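Local atomic coordinates of cellulase IBT99 (PDB entry 6WBT), a protein that probably hydrolyses 6-phospho-alpha-glucosides, as a family 4 glycosyl hydrolase that binds NAD and a manganese ion beside the sugar phosphate. Residues I167-A179 and V320-L332. Sequence-based numbering, arbitrary orientation.
Sequences IINICDMPVEIEA and VHGKFIVKVVESL. With MN (manganese (II) ion), chain E; NAD (nicotinamide-adenine-dinucleotide), chain G; G6P (6-O-phosphono-alpha-D-glucopyranose), chain F.
Phe324 and Val328 of helix 321-332, with Val320 at its N-cap position, pack on Ile168 and Ile170 of strand 167-170 and Val175 of helix 173-179, a buried, apolar contact beside the manganese, NAD and sugar-phosphate site. Strand and helix 321-332 run roughly antiparallel (154° between the short-segment axes). Phe324 is central: CG2 of Val175 stands over the middle of its ring, 3.9 Å from the centroid and 10° off the normal, a CH-pi contact, while Ile170 CD1 approaches CE2 obliquely at 3.5 Å. A chi1 of 58° sets Ile170 CG1 where N and C flank it, and CD1 reaches both Phe324 and Ile325. Were Phe324 an alanine, Val175 CG2 would probably lose the ring face it covers and a gap would be likely to open beside Ile170. Ile168 CD1 meets Val328 CG1 at 3.6 Å. In the turn after the strand, Cys171 SG binds manganese (2.4 Å), as does His201, and accepts a capping bond from Met173 N. Asp172 OD1 accepts a hydrogen bond from G6P O1 (2.5 Å), whereas OD2 comes to CD2 on the rim of His321 (3.3 Å). Strand 167-170 lies between parallel strand 143-146 and antiparallel strand 338-345 of the mixed sheet, whose parallel part is Rossmann-like; helix 321-334 covers it, touching helix 17-25 through His321 and Val326.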
ATOM      1  N   ILE A 167      17.015  14.450 -15.764  1.00 44.90           N
ATOM      2  CA  ILE A 167      17.122  15.629 -14.917  1.00 41.79           C
ATOM      3  C   ILE A 167      17.289  15.183 -13.470  1.00 42.21           C
ATOM      4  O   ILE A 167      16.756  14.151 -13.050  1.00 44.22           O
ATOM      5  CB  ILE A 167      15.890  16.552 -15.077  1.00 39.32           C
ATOM      6  CG1 ILE A 167      16.056  17.845 -14.274  1.00 37.15           C
ATOM      7  CG2 ILE A 167      14.612  15.824 -14.678  1.00 36.41           C
ATOM      8  CD1 ILE A 167      14.872  18.782 -14.376  1.00 33.63           C
ATOM      9  N   ILE A 168      18.056  15.962 -12.710  1.00 40.09           N
ATOM     10  CA  ILE A 168      18.254  15.728 -11.284  1.00 40.39           C
ATOM     11  C   ILE A 168      18.082  17.057 -10.561  1.00 39.69           C
ATOM     12  O   ILE A 168      18.843  18.004 -10.797  1.00 40.68           O
ATOM     13  CB  ILE A 168      19.630  15.109 -10.981  1.00 40.72           C
ATOM     14  CG1 ILE A 168      19.957  15.231  -9.489  1.00 43.78           C
ATOM     15  CG2 ILE A 168      20.717  15.733 -11.849  1.00 39.43           C
ATOM     16  CD1 ILE A 168      21.274  14.602  -9.099  1.00 46.76           C
ATOM     17  N   ASN A 169      17.081  17.130  -9.689  1.00 37.68           N
ATOM     18  CA  ASN A 169      16.774  18.339  -8.937  1.00 38.85           C
ATOM     19  C   ASN A 169      17.437  18.269  -7.568  1.00 39.78           C
ATOM     20  O   ASN A 169      17.255  17.291  -6.835  1.00 39.61           O
ATOM     21  CB  ASN A 169      15.263  18.515  -8.791  1.00 40.08           C
ATOM     22  CG  ASN A 169      14.538  18.452 -10.122  1.00 41.47           C
ATOM     23  OD1 ASN A 169      14.395  19.460 -10.813  1.00 41.98           O
ATOM     24  ND2 ASN A 169      14.079  17.261 -10.489  1.00 40.30           N
ATOM     25  N   ILE A 170      18.200  19.306  -7.226  1.00 41.29           N
ATOM     26  CA  ILE A 170      18.969  19.350  -5.992  1.00 44.83           C
ATOM     27  C   ILE A 170      18.681  20.663  -5.271  1.00 48.95           C
ATOM     28  O   ILE A 170      17.942  21.518  -5.759  1.00 48.02           O
ATOM     29  CB  ILE A 170      20.483  19.184  -6.242  1.00 42.60           C
ATOM     30  CG1 ILE A 170      20.989  20.280  -7.182  1.00 42.68           C
ATOM     31  CG2 ILE A 170      20.785  17.805  -6.808  1.00 42.44           C
ATOM     32  CD1 ILE A 170      22.486  20.253  -7.400  1.00 43.88           C
ATOM     33  N   CYS A 171      19.285  20.813  -4.094  1.00 54.06           N
ATOM     34  CA  CYS A 171      19.122  22.005  -3.274  1.00 57.39           C
ATOM     35  C   CYS A 171      20.318  22.117  -2.341  1.00 58.93           C
ATOM     36  O   CYS A 171      20.849  21.107  -1.874  1.00 57.89           O
ATOM     37  CB  CYS A 171      17.820  21.955  -2.467  1.00 59.54           C
ATOM     38  SG  CYS A 171      17.615  23.305  -1.285  1.00 62.61           S
ATOM     39  N   ASP A 172      20.733  23.354  -2.073  1.00 62.60           N
ATOM     40  CA  ASP A 172      21.900  23.610  -1.238  1.00 63.44           C
ATOM     41  C   ASP A 172      21.545  24.019   0.187  1.00 61.43           C
ATOM     42  O   ASP A 172      22.452  24.231   0.996  1.00 59.53           O
ATOM     43  CB  ASP A 172      22.783  24.690  -1.877  1.00 66.59           C
ATOM     44  CG  ASP A 172      22.202  26.084  -1.734  1.00 70.46           C
ATOM     45  OD1 ASP A 172      20.964  26.224  -1.770  1.00 71.93           O
ATOM     46  OD2 ASP A 172      22.987  27.044  -1.584  1.00 72.32           O
HETATM   47  N   MSE A 173      20.261  24.137   0.512  1.00 59.08           N
HETATM   48  CA  MSE A 173      19.852  24.498   1.868  1.00 59.82           C
HETATM   49  C   MSE A 173      20.262  23.444   2.909  1.00 59.16           C
HETATM   50  O   MSE A 173      20.758  23.808   3.976  1.00 61.28           O
HETATM   51  CB  MSE A 173      18.340  24.748   1.931  1.00 59.53           C
HETATM   52  CG  MSE A 173      17.852  25.306   3.261  1.00 61.84           C
HETATM   53 SE   MSE A 173      18.477  27.124   3.599  0.58 64.89          SE
HETATM   54  CE  MSE A 173      19.768  26.750   5.008  1.00 62.78           C
ATOM     55  N   PRO A 174      20.060  22.147   2.625  1.00 57.12           N
ATOM     56  CA  PRO A 174      20.612  21.137   3.545  1.00 57.40           C
ATOM     57  C   PRO A 174      22.128  21.175   3.619  1.00 56.78           C
ATOM     58  O   PRO A 174      22.697  20.966   4.697  1.00 57.38           O
ATOM     59  CB  PRO A 174      20.096  19.813   2.962  1.00 57.39           C
ATOM     60  CG  PRO A 174      18.891  20.189   2.183  1.00 56.95           C
ATOM     61  CD  PRO A 174      19.227  21.514   1.585  1.00 56.42           C
ATOM     62  N   VAL A 175      22.799  21.449   2.498  1.00 59.69           N
ATOM     63  CA  VAL A 175      24.257  21.516   2.504  1.00 60.64           C
ATOM     64  C   VAL A 175      24.733  22.730   3.293  1.00 61.78           C
ATOM     65  O   VAL A 175      25.766  22.680   3.971  1.00 61.43           O
ATOM     66  CB  VAL A 175      24.796  21.530   1.061  1.00 63.24           C
ATOM     67  CG1 VAL A 175      26.309  21.357   1.056  1.00 66.00           C
ATOM     68  CG2 VAL A 175      24.124  20.447   0.232  1.00 61.25           C
ATOM     69  N   GLU A 176      23.991  23.838   3.220  1.00 62.87           N
ATOM     70  CA  GLU A 176      24.341  25.016   4.009  1.00 64.18           C
ATOM     71  C   GLU A 176      24.137  24.762   5.497  1.00 60.86           C
ATOM     72  O   GLU A 176      24.903  25.264   6.329  1.00 62.72           O
ATOM     73  CB  GLU A 176      23.521  26.220   3.548  1.00 66.69           C
ATOM     74  CG  GLU A 176      24.013  26.842   2.253  1.00 71.89           C
ATOM     75  CD  GLU A 176      25.198  27.765   2.463  1.00 77.09           C
ATOM     76  OE1 GLU A 176      25.005  28.997   2.414  1.00 80.15           O
ATOM     77  OE2 GLU A 176      26.319  27.262   2.686  1.00 77.99           O
ATOM     78  N   ILE A 177      23.106  23.993   5.853  1.00 55.33           N
ATOM     79  CA  ILE A 177      22.927  23.600   7.246  1.00 53.15           C
ATOM     80  C   ILE A 177      24.064  22.687   7.685  1.00 54.71           C
ATOM     81  O   ILE A 177      24.556  22.783   8.817  1.00 55.64           O
ATOM     82  CB  ILE A 177      21.553  22.933   7.443  1.00 50.55           C
ATOM     83  CG1 ILE A 177      20.427  23.933   7.179  1.00 48.35           C
ATOM     84  CG2 ILE A 177      21.425  22.364   8.848  1.00 49.81           C
ATOM     85  CD1 ILE A 177      19.041  23.338   7.306  1.00 45.55           C
ATOM     86  N   GLU A 178      24.511  21.797   6.795  1.00 55.30           N
ATOM     87  CA  GLU A 178      25.644  20.935   7.112  1.00 56.51           C
ATOM     88  C   GLU A 178      26.928  21.735   7.285  1.00 57.65           C
ATOM     89  O   GLU A 178      27.827  21.309   8.017  1.00 57.49           O
ATOM     90  CB  GLU A 178      25.817  19.875   6.023  1.00 57.37           C
ATOM     91  CG  GLU A 178      24.712  18.832   6.001  1.00 56.21           C
ATOM     92  CD  GLU A 178      24.877  17.822   4.885  1.00 56.90           C
ATOM     93  OE1 GLU A 178      25.392  18.196   3.810  1.00 58.38           O
ATOM     94  OE2 GLU A 178      24.494  16.650   5.084  1.00 56.02           O
ATOM     95  N   ALA A 179      27.033  22.889   6.622  1.00 58.12           N
ATOM     96  CA  ALA A 179      28.188  23.755   6.832  1.00 60.52           C
ATOM     97  C   ALA A 179      28.183  24.342   8.238  1.00 61.75           C
ATOM     98  O   ALA A 179      29.242  24.491   8.859  1.00 64.06           O
ATOM     99  CB  ALA A 179      28.210  24.867   5.784  1.00 47.70           C
ATOM    100  N   VAL A 320      28.588  27.155  -0.289  1.00 70.11           N
ATOM    101  CA  VAL A 320      28.782  25.784  -0.748  1.00 70.25           C
ATOM    102  C   VAL A 320      27.879  25.564  -1.954  1.00 70.76           C
ATOM    103  O   VAL A 320      27.642  24.426  -2.378  1.00 69.77           O
ATOM    104  CB  VAL A 320      28.484  24.768   0.369  1.00 69.63           C
ATOM    105  CG1 VAL A 320      29.249  23.473   0.133  1.00 70.70           C
ATOM    106  CG2 VAL A 320      28.831  25.361   1.724  1.00 68.53           C
ATOM    107  N   HIS A 321      27.371  26.663  -2.510  1.00 72.32           N
ATOM    108  CA  HIS A 321      26.457  26.580  -3.641  1.00 74.90           C
ATOM    109  C   HIS A 321      27.140  25.959  -4.853  1.00 74.67           C
ATOM    110  O   HIS A 321      26.677  24.951  -5.397  1.00 74.52           O
ATOM    111  CB  HIS A 321      25.921  27.973  -3.970  1.00 78.33           C
ATOM    112  CG  HIS A 321      24.797  27.966  -4.955  1.00 81.60           C
ATOM    113  ND1 HIS A 321      24.929  28.452  -6.238  1.00 82.60           N
ATOM    114  CD2 HIS A 321      23.520  27.528  -4.847  1.00 81.92           C
ATOM    115  CE1 HIS A 321      23.780  28.318  -6.875  1.00 82.32           C
ATOM    116  NE2 HIS A 321      22.911  27.755  -6.056  1.00 81.88           N
ATOM    117  N   GLY A 322      28.256  26.547  -5.288  1.00 73.50           N
ATOM    118  CA  GLY A 322      28.946  26.026  -6.453  1.00 72.12           C
ATOM    119  C   GLY A 322      29.654  24.711  -6.203  1.00 71.15           C
ATOM    120  O   GLY A 322      29.763  23.881  -7.111  1.00 71.60           O
ATOM    121  N   LYS A 323      30.144  24.495  -4.979  1.00 70.07           N
ATOM    122  CA  LYS A 323      30.866  23.262  -4.681  1.00 69.32           C
ATOM    123  C   LYS A 323      29.950  22.046  -4.751  1.00 67.87           C
ATOM    124  O   LYS A 323      30.370  20.970  -5.192  1.00 67.54           O
ATOM    125  CB  LYS A 323      31.522  23.352  -3.303  1.00 71.22           C
ATOM    126  CG  LYS A 323      32.710  24.296  -3.231  1.00 72.87           C
ATOM    127  CD  LYS A 323      33.292  24.333  -1.826  1.00 73.98           C
ATOM    128  CE  LYS A 323      34.549  25.185  -1.760  1.00 75.33           C
ATOM    129  NZ  LYS A 323      35.087  25.266  -0.372  1.00 76.58           N
ATOM    130  N   PHE A 324      28.695  22.196  -4.322  1.00 67.08           N
ATOM    131  CA  PHE A 324      27.777  21.064  -4.285  1.00 66.34           C
ATOM    132  C   PHE A 324      27.250  20.714  -5.673  1.00 63.52           C
ATOM    133  O   PHE A 324      27.088  19.531  -5.996  1.00 62.69           O
ATOM    134  CB  PHE A 324      26.623  21.367  -3.329  1.00 68.14           C
ATOM    135  CG  PHE A 324      25.459  20.429  -3.462  1.00 69.73           C
ATOM    136  CD1 PHE A 324      25.612  19.073  -3.224  1.00 70.29           C
ATOM    137  CD2 PHE A 324      24.207  20.906  -3.812  1.00 70.49           C
ATOM    138  CE1 PHE A 324      24.540  18.211  -3.345  1.00 70.06           C
ATOM    139  CE2 PHE A 324      23.132  20.049  -3.930  1.00 70.16           C
ATOM    140  CZ  PHE A 324      23.299  18.699  -3.698  1.00 69.79           C
ATOM    141  N   ILE A 325      26.982  21.721  -6.504  1.00 61.23           N
ATOM    142  CA  ILE A 325      26.427  21.462  -7.829  1.00 59.75           C
ATOM    143  C   ILE A 325      27.481  20.847  -8.743  1.00 59.81           C
ATOM    144  O   ILE A 325      27.186  19.941  -9.532  1.00 61.08           O
ATOM    145  CB  ILE A 325      25.845  22.758  -8.420  1.00 59.78           C
ATOM    146  CG1 ILE A 325      24.775  23.321  -7.486  1.00 61.82           C
ATOM    147  CG2 ILE A 325      25.272  22.505  -9.805  1.00 58.02           C
ATOM    148  CD1 ILE A 325      24.462  24.777  -7.723  1.00 62.77           C
ATOM    149  N   VAL A 326      28.724  21.324  -8.651  1.00 57.18           N
ATOM    150  CA  VAL A 326      29.794  20.769  -9.475  1.00 54.21           C
ATOM    151  C   VAL A 326      30.081  19.325  -9.083  1.00 54.42           C
ATOM    152  O   VAL A 326      30.387  18.485  -9.937  1.00 56.98           O
ATOM    153  CB  VAL A 326      31.051  21.654  -9.377  1.00 53.09           C
ATOM    154  CG1 VAL A 326      32.236  20.987 -10.059  1.00 52.22           C
ATOM    155  CG2 VAL A 326      30.783  23.016  -9.997  1.00 53.20           C
ATOM    156  N   LYS A 327      29.970  19.006  -7.790  1.00 52.57           N
ATOM    157  CA  LYS A 327      30.195  17.635  -7.342  1.00 51.85           C
ATOM    158  C   LYS A 327      29.174  16.673  -7.936  1.00 51.80           C
ATOM    159  O   LYS A 327      29.502  15.512  -8.211  1.00 52.21           O
ATOM    160  CB  LYS A 327      30.166  17.577  -5.812  1.00 50.88           C
ATOM    161  CG  LYS A 327      30.328  16.181  -5.229  1.00 51.58           C
ATOM    162  CD  LYS A 327      31.604  15.517  -5.721  1.00 55.64           C
ATOM    163  CE  LYS A 327      31.698  14.078  -5.237  1.00 58.94           C
ATOM    164  NZ  LYS A 327      32.849  13.358  -5.846  1.00 62.34           N
ATOM    165  N   VAL A 328      27.941  17.134  -8.153  1.00 49.91           N
ATOM    166  CA  VAL A 328      26.916  16.273  -8.735  1.00 46.72           C
ATOM    167  C   VAL A 328      27.240  15.968 -10.195  1.00 45.92           C
ATOM    168  O   VAL A 328      27.234  14.805 -10.616  1.00 44.90           O
ATOM    169  CB  VAL A 328      25.526  16.918  -8.584  1.00 43.90           C
ATOM    170  CG1 VAL A 328      24.508  16.179  -9.430  1.00 41.90           C
ATOM    171  CG2 VAL A 328      25.100  16.922  -7.119  1.00 43.67           C
ATOM    172  N   VAL A 329      27.524  17.007 -10.987  1.00 45.32           N
ATOM    173  CA  VAL A 329      27.903  16.802 -12.384  1.00 44.94           C
ATOM    174  C   VAL A 329      29.144  15.928 -12.475  1.00 48.32           C
ATOM    175  O   VAL A 329      29.222  15.014 -13.305  1.00 49.23           O
ATOM    176  CB  VAL A 329      28.133  18.152 -13.089  1.00 41.80           C
ATOM    177  CG1 VAL A 329      28.499  17.926 -14.549  1.00 41.96           C
ATOM    178  CG2 VAL A 329      26.924  19.056 -12.949  1.00 40.12           C
ATOM    179  N   GLU A 330      30.139  16.205 -11.631  1.00 49.95           N
ATOM    180  CA  GLU A 330      31.363  15.413 -11.634  1.00 52.66           C
ATOM    181  C   GLU A 330      31.071  13.950 -11.325  1.00 51.49           C
ATOM    182  O   GLU A 330      31.668  13.048 -11.924  1.00 53.30           O
ATOM    183  CB  GLU A 330      32.354  15.995 -10.629  1.00 55.93           C
ATOM    184  CG  GLU A 330      33.666  15.247 -10.531  1.00 60.88           C
ATOM    185  CD  GLU A 330      34.571  15.811  -9.456  1.00 64.87           C
ATOM    186  OE1 GLU A 330      34.453  17.015  -9.146  1.00 65.90           O
ATOM    187  OE2 GLU A 330      35.398  15.048  -8.915  1.00 67.24           O
ATOM    188  N   SER A 331      30.145  13.696 -10.398  1.00 50.12           N
ATOM    189  CA  SER A 331      29.767  12.322 -10.093  1.00 50.36           C
ATOM    190  C   SER A 331      28.959  11.688 -11.217  1.00 49.90           C
ATOM    191  O   SER A 331      28.946  10.459 -11.336  1.00 49.78           O
ATOM    192  CB  SER A 331      28.979  12.269  -8.783  1.00 50.00           C
ATOM    193  OG  SER A 331      28.727  10.929  -8.397  1.00 51.22           O
ATOM    194  N   LEU A 332      28.288  12.497 -12.041  1.00 49.09           N
ATOM    195  CA  LEU A 332      27.602  11.979 -13.219  1.00 48.97           C
ATOM    196  C   LEU A 332      28.576  11.618 -14.332  1.00 53.00           C
ATOM    197  O   LEU A 332      28.294  10.716 -15.130  1.00 53.44           O
ATOM    198  CB  LEU A 332      26.589  13.005 -13.733  1.00 45.80           C
ATOM    199  CG  LEU A 332      25.352  13.289 -12.880  1.00 40.71           C
ATOM    200  CD1 LEU A 332      24.692  14.590 -13.311  1.00 38.17           C
ATOM    201  CD2 LEU A 332      24.366  12.141 -12.982  1.00 39.49           C
TER
HETATM  202 MN    MN E 501      16.594  25.382  -2.004  1.00 59.69          MN
HETATM  203  PA  NAD G 503      18.478  36.320 -10.982  1.00 60.71           P
HETATM  204  O1A NAD G 503      17.114  36.913 -11.105  1.00 60.66           O
HETATM  205  O2A NAD G 503      19.588  37.204 -10.517  1.00 60.79           O
HETATM  206  O5B NAD G 503      18.879  35.648 -12.385  1.00 59.49           O
HETATM  207  C5B NAD G 503      18.001  34.652 -12.977  1.00 58.93           C
HETATM  208  C4B NAD G 503      18.278  34.562 -14.458  1.00 58.74           C
HETATM  209  O4B NAD G 503      17.365  33.612 -15.071  1.00 58.72           O
HETATM  210  C3B NAD G 503      18.113  35.866 -15.257  1.00 58.92           C
HETATM  211  O3B NAD G 503      19.253  36.067 -16.083  1.00 58.79           O
HETATM  212  C2B NAD G 503      16.874  35.589 -16.115  1.00 59.17           C
HETATM  213  O2B NAD G 503      16.805  36.359 -17.296  1.00 58.27           O
HETATM  214  C1B NAD G 503      17.044  34.096 -16.353  1.00 59.38           C
HETATM  215  N9A NAD G 503      15.842  33.425 -16.836  1.00 60.57           N
HETATM  216  C8A NAD G 503      14.547  33.701 -16.478  1.00 61.63           C
HETATM  217  N7A NAD G 503      13.665  32.942 -17.080  1.00 62.42           N
HETATM  218  C5A NAD G 503      14.424  32.118 -17.898  1.00 61.78           C
HETATM  219  C6A NAD G 503      14.070  31.093 -18.796  1.00 61.66           C
HETATM  220  N6A NAD G 503      12.816  30.715 -19.029  1.00 62.06           N
HETATM  221  N1A NAD G 503      15.073  30.469 -19.459  1.00 61.36           N
HETATM  222  C2A NAD G 503      16.333  30.856 -19.221  1.00 61.28           C
HETATM  223  N3A NAD G 503      16.782  31.802 -18.402  1.00 61.17           N
HETATM  224  C4A NAD G 503      15.769  32.406 -17.759  1.00 61.40           C
HETATM  225  O3  NAD G 503      18.404  35.044 -10.015  1.00 63.16           O
HETATM  226  PN  NAD G 503      19.351  34.531  -8.826  1.00 64.77           P
HETATM  227  O1N NAD G 503      20.758  34.465  -9.320  1.00 65.78           O
HETATM  228  O2N NAD G 503      19.064  35.332  -7.599  1.00 64.49           O
HETATM  229  O5D NAD G 503      18.787  33.045  -8.633  1.00 65.09           O
HETATM  230  C5D NAD G 503      18.738  32.185  -9.798  1.00 64.02           C
HETATM  231  C4D NAD G 503      17.942  30.947  -9.469  1.00 63.82           C
HETATM  232  O4D NAD G 503      18.704  30.123  -8.557  1.00 64.07           O
HETATM  233  C3D NAD G 503      16.598  31.185  -8.766  1.00 64.18           C
HETATM  234  O3D NAD G 503      15.597  30.368  -9.357  1.00 65.01           O
HETATM  235  C2D NAD G 503      16.922  30.723  -7.341  1.00 63.47           C
HETATM  236  O2D NAD G 503      15.789  30.413  -6.546  1.00 62.16           O
HETATM  237  C1D NAD G 503      17.806  29.520  -7.640  1.00 65.22           C
HETATM  238  N1N NAD G 503      18.572  29.064  -6.446  1.00 67.80           N
HETATM  239  C2N NAD G 503      18.210  27.908  -5.807  1.00 69.46           C
HETATM  240  C3N NAD G 503      18.892  27.481  -4.678  1.00 71.34           C
HETATM  241  C7N NAD G 503      18.479  26.171  -4.056  1.00 73.81           C
HETATM  242  O7N NAD G 503      18.528  26.039  -2.837  1.00 75.16           O
HETATM  243  N7N NAD G 503      18.110  25.192  -4.871  1.00 74.43           N
HETATM  244  C4N NAD G 503      19.932  28.260  -4.181  1.00 70.34           C
HETATM  245  C5N NAD G 503      20.309  29.403  -4.854  1.00 69.07           C
HETATM  246  C6N NAD G 503      19.620  29.785  -5.984  1.00 67.87           C
HETATM  247  C1  G6P F 502      19.415  28.806   0.137  1.00 91.49           C
HETATM  248  C2  G6P F 502      18.054  28.257  -0.283  1.00 90.50           C
HETATM  249  C3  G6P F 502      17.515  28.999  -1.500  1.00 89.51           C
HETATM  250  C4  G6P F 502      17.564  30.504  -1.269  1.00 88.54           C
HETATM  251  C5  G6P F 502      18.978  30.907  -0.871  1.00 88.09           C
HETATM  252  C6  G6P F 502      19.126  32.412  -0.667  1.00 84.11           C
HETATM  253  O1  G6P F 502      20.380  28.520  -0.881  1.00 92.79           O
HETATM  254  O2  G6P F 502      18.175  26.864  -0.591  1.00 90.32           O
HETATM  255  O3  G6P F 502      16.167  28.592  -1.752  1.00 89.80           O
HETATM  256  O4  G6P F 502      17.180  31.192  -2.465  1.00 88.53           O
HETATM  257  O5  G6P F 502      19.335  30.219   0.329  1.00 90.46           O
HETATM  258  O6  G6P F 502      17.929  33.096  -1.032  1.00 80.37           O
HETATM  259  P   G6P F 502      17.952  34.694  -1.223  1.00 77.48           P
HETATM  260  O1P G6P F 502      16.652  35.158  -0.615  1.00 77.80           O
HETATM  261  O2P G6P F 502      18.065  34.890  -2.716  1.00 77.65           O
HETATM  262  O3P G6P F 502      19.181  35.125  -0.457  1.00 76.76           O